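ABC transporter sugar binding protein (Xanthomonas axonopodis pv. citri, PDB 3UOR) probably binds maltose or related sugars in the periplasm and delivers them to an ABC transporter for uptake into the cell. Local coordinates at residues A[72-77]-A[95-100]. Numbering follows the deposited sequence.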
loop_
_atom_site.group_PDB
_atom_site.type_symbol
_atom_site.label_atom_id
_atom_site.label_comp_id
_atom_site.label_asym_id
_atom_site.label_seq_id
_atom_site.Cartn_x
_atom_site.Cartn_y
_atom_site.Cartn_z
ATOM N N GLU A 72 -12.372 -8.502 -13.170
ATOM C CA GLU A 72 -13.216 -8.983 -14.256
ATOM C C GLU A 72 -14.662 -9.055 -13.820
ATOM O O GLU A 72 -15.561 -8.629 -14.545
ATOM C CB GLU A 72 -12.784 -10.368 -14.722
ATOM C CG GLU A 72 -11.701 -10.374 -15.774
ATOM C CD GLU A 72 -11.475 -11.760 -16.346
ATOM O OE1 GLU A 72 -12.470 -12.401 -16.756
ATOM O OE2 GLU A 72 -10.306 -12.206 -16.381
ATOM N N LYS A 73 -14.899 -9.623 -12.643
ATOM C CA LYS A 73 -16.270 -9.787 -12.190
ATOM C C LYS A 73 -16.985 -8.431 -12.146
ATOM O O LYS A 73 -18.185 -8.343 -12.412
ATOM C CB LYS A 73 -16.323 -10.497 -10.833
ATOM C CG LYS A 73 -17.741 -10.682 -10.306
ATOM C CD LYS A 73 -17.843 -11.812 -9.295
ATOM C CE LYS A 73 -19.292 -12.270 -9.156
ATOM N NZ LYS A 73 -19.449 -13.488 -8.310
ATOM N N LEU A 74 -16.230 -7.379 -11.837
ATOM C CA LEU A 74 -16.789 -6.038 -11.686
ATOM C C LEU A 74 -17.080 -5.385 -13.025
ATOM O O LEU A 74 -18.195 -4.924 -13.257
ATOM C CB LEU A 74 -15.861 -5.154 -10.860
ATOM C CG LEU A 74 -15.996 -5.316 -9.343
ATOM C CD1 LEU A 74 -14.835 -4.634 -8.629
ATOM C CD2 LEU A 74 -17.341 -4.787 -8.843
ATOM N N LEU A 75 -16.082 -5.330 -13.902
ATOM C CA LEU A 75 -16.302 -4.865 -15.264
ATOM C C LEU A 75 -17.468 -5.633 -15.880
ATOM O O LEU A 75 -18.327 -5.056 -16.546
ATOM C CB LEU A 75 -15.045 -5.055 -16.113
ATOM C CG LEU A 75 -13.856 -4.168 -15.755
ATOM C CD1 LEU A 75 -12.729 -4.389 -16.749
ATOM C CD2 LEU A 75 -14.280 -2.709 -15.735
ATOM N N THR A 76 -17.493 -6.937 -15.630
ATOM C CA THR A 76 -18.559 -7.803 -16.116
ATOM C C THR A 76 -19.918 -7.456 -15.509
ATOM O O THR A 76 -20.892 -7.249 -16.234
ATOM C CB THR A 76 -18.234 -9.286 -15.845
ATOM O OG1 THR A 76 -17.233 -9.734 -16.773
ATOM C CG2 THR A 76 -19.489 -10.146 -15.981
ATOM N N ALA A 77 -19.981 -7.402 -14.181
ATOM C CA ALA A 77 -21.218 -7.039 -13.500
ATOM C C ALA A 77 -21.686 -5.656 -13.938
ATOM O O ALA A 77 -22.886 -5.400 -14.034
ATOM C CB ALA A 77 -21.036 -7.085 -11.995
ATOM N N PRO A 95 -9.533 5.237 -9.968
ATOM C CA PRO A 95 -9.568 6.132 -11.129
ATOM C C PRO A 95 -10.295 5.493 -12.298
ATOM O O PRO A 95 -11.032 6.165 -13.004
ATOM C CB PRO A 95 -8.090 6.327 -11.456
ATOM C CG PRO A 95 -7.414 6.198 -10.152
ATOM C CD PRO A 95 -8.161 5.085 -9.453
ATOM N N GLU A 96 -10.113 4.194 -12.483
ATOM C CA GLU A 96 -10.796 3.498 -13.556
ATOM C C GLU A 96 -12.306 3.473 -13.358
ATOM O O GLU A 96 -13.057 3.851 -14.260
ATOM C CB GLU A 96 -10.267 2.075 -13.726
ATOM C CG GLU A 96 -10.991 1.322 -14.844
ATOM C CD GLU A 96 -10.339 -0.005 -15.181
ATOM O OE1 GLU A 96 -9.310 -0.342 -14.550
ATOM O OE2 GLU A 96 -10.850 -0.707 -16.079
ATOM N N PHE A 97 -12.765 3.022 -12.193
ATOM C CA PHE A 97 -14.205 2.963 -11.970
ATOM C C PHE A 97 -14.841 4.351 -11.886
ATOM O O PHE A 97 -16.010 4.525 -12.227
ATOM C CB PHE A 97 -14.547 2.056 -10.788
ATOM C CG PHE A 97 -14.291 0.606 -11.084
ATOM C CD1 PHE A 97 -15.303 -0.205 -11.577
ATOM C CD2 PHE A 97 -13.027 0.069 -10.928
ATOM C CE1 PHE A 97 -15.061 -1.546 -11.888
ATOM C CE2 PHE A 97 -12.771 -1.277 -11.239
ATOM C CZ PHE A 97 -13.787 -2.079 -11.720
ATOM N N ALA A 98 -14.059 5.345 -11.471
ATOM C CA ALA A 98 -14.545 6.722 -11.447
ATOM C C ALA A 98 -14.719 7.254 -12.868
ATOM O O ALA A 98 -15.763 7.810 -13.215
ATOM C CB ALA A 98 -13.601 7.613 -10.661
ATOM N N LEU A 99 -13.698 7.074 -13.696
ATOM C CA LEU A 99 -13.762 7.568 -15.065
ATOM C C LEU A 99 -14.715 6.739 -15.942
ATOM O O LEU A 99 -15.145 7.189 -17.001
ATOM C CB LEU A 99 -12.354 7.714 -15.656
ATOM C CG LEU A 99 -11.488 8.611 -14.747
ATOM C CD1 LEU A 99 -10.083 8.807 -15.288
ATOM C CD2 LEU A 99 -12.146 9.970 -14.487
ATOM N N LEU A 100 -15.072 5.546 -15.481
ATOM C CA LEU A 100 -16.162 4.792 -16.093
ATOM C C LEU A 100 -17.520 5.292 -15.576
ATOM O O LEU A 100 -18.565 4.732 -15.912
ATOM C CB LEU A 100 -16.025 3.318 -15.743
ATOM C CG LEU A 100 -15.820 2.337 -16.883
ATOM C CD1 LEU A 100 -14.847 2.920 -17.872
ATOM C CD2 LEU A 100 -15.320 1.017 -16.331
#
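Leu75 and Phe97 meet in the gap between two nearly parallel helices. Their short segments run 12.5 Å apart at closest approach, with only 2° between their directions. The gap is bridged by side chains alone, and no hydrogen bond crosses it.

Leu75 can be followed outward. Its CB leaves the helix off to one side, but CG lies anti to the carbonyl carbon (chi1 -69°), and the branch then turns to the other helix. Leu75 CD1 comes within 4.2 Å of Glu96 OE2. CD2 does most of the touching. Leu75 CD2 lies 3.9 Å from Leu100 CD2. It also comes close to Glu96 OE2 and to Phe97 CZ.

Phe97 reaches across from the second helix. The far end of its ring enters between Leu74 and Leu75, and both approach it obliquely. Leu74 CB is 3.8 Å from Phe97 CZ, and Leu74 CD1 also comes near that atom. Glu96 extends fully, with CG anti to its backbone N (chi1 179°). Its OE1 is hydrogen-bonded to NE2 of His71, one turn before Leu75. This bond is consistent with the carboxylate being held beside the Leu75 methyls.

The contact is apolar packing in the alpha/beta fold of a solute-binding protein. It joins helix 67-79 to helix 94-99 and to Leu100 just beyond it. The two helices flank strand 86-90 in sequence. Leu74 also packs on that strand through Cys87 and Leu89, and on Trp35 of the adjacent parallel strand 30-36.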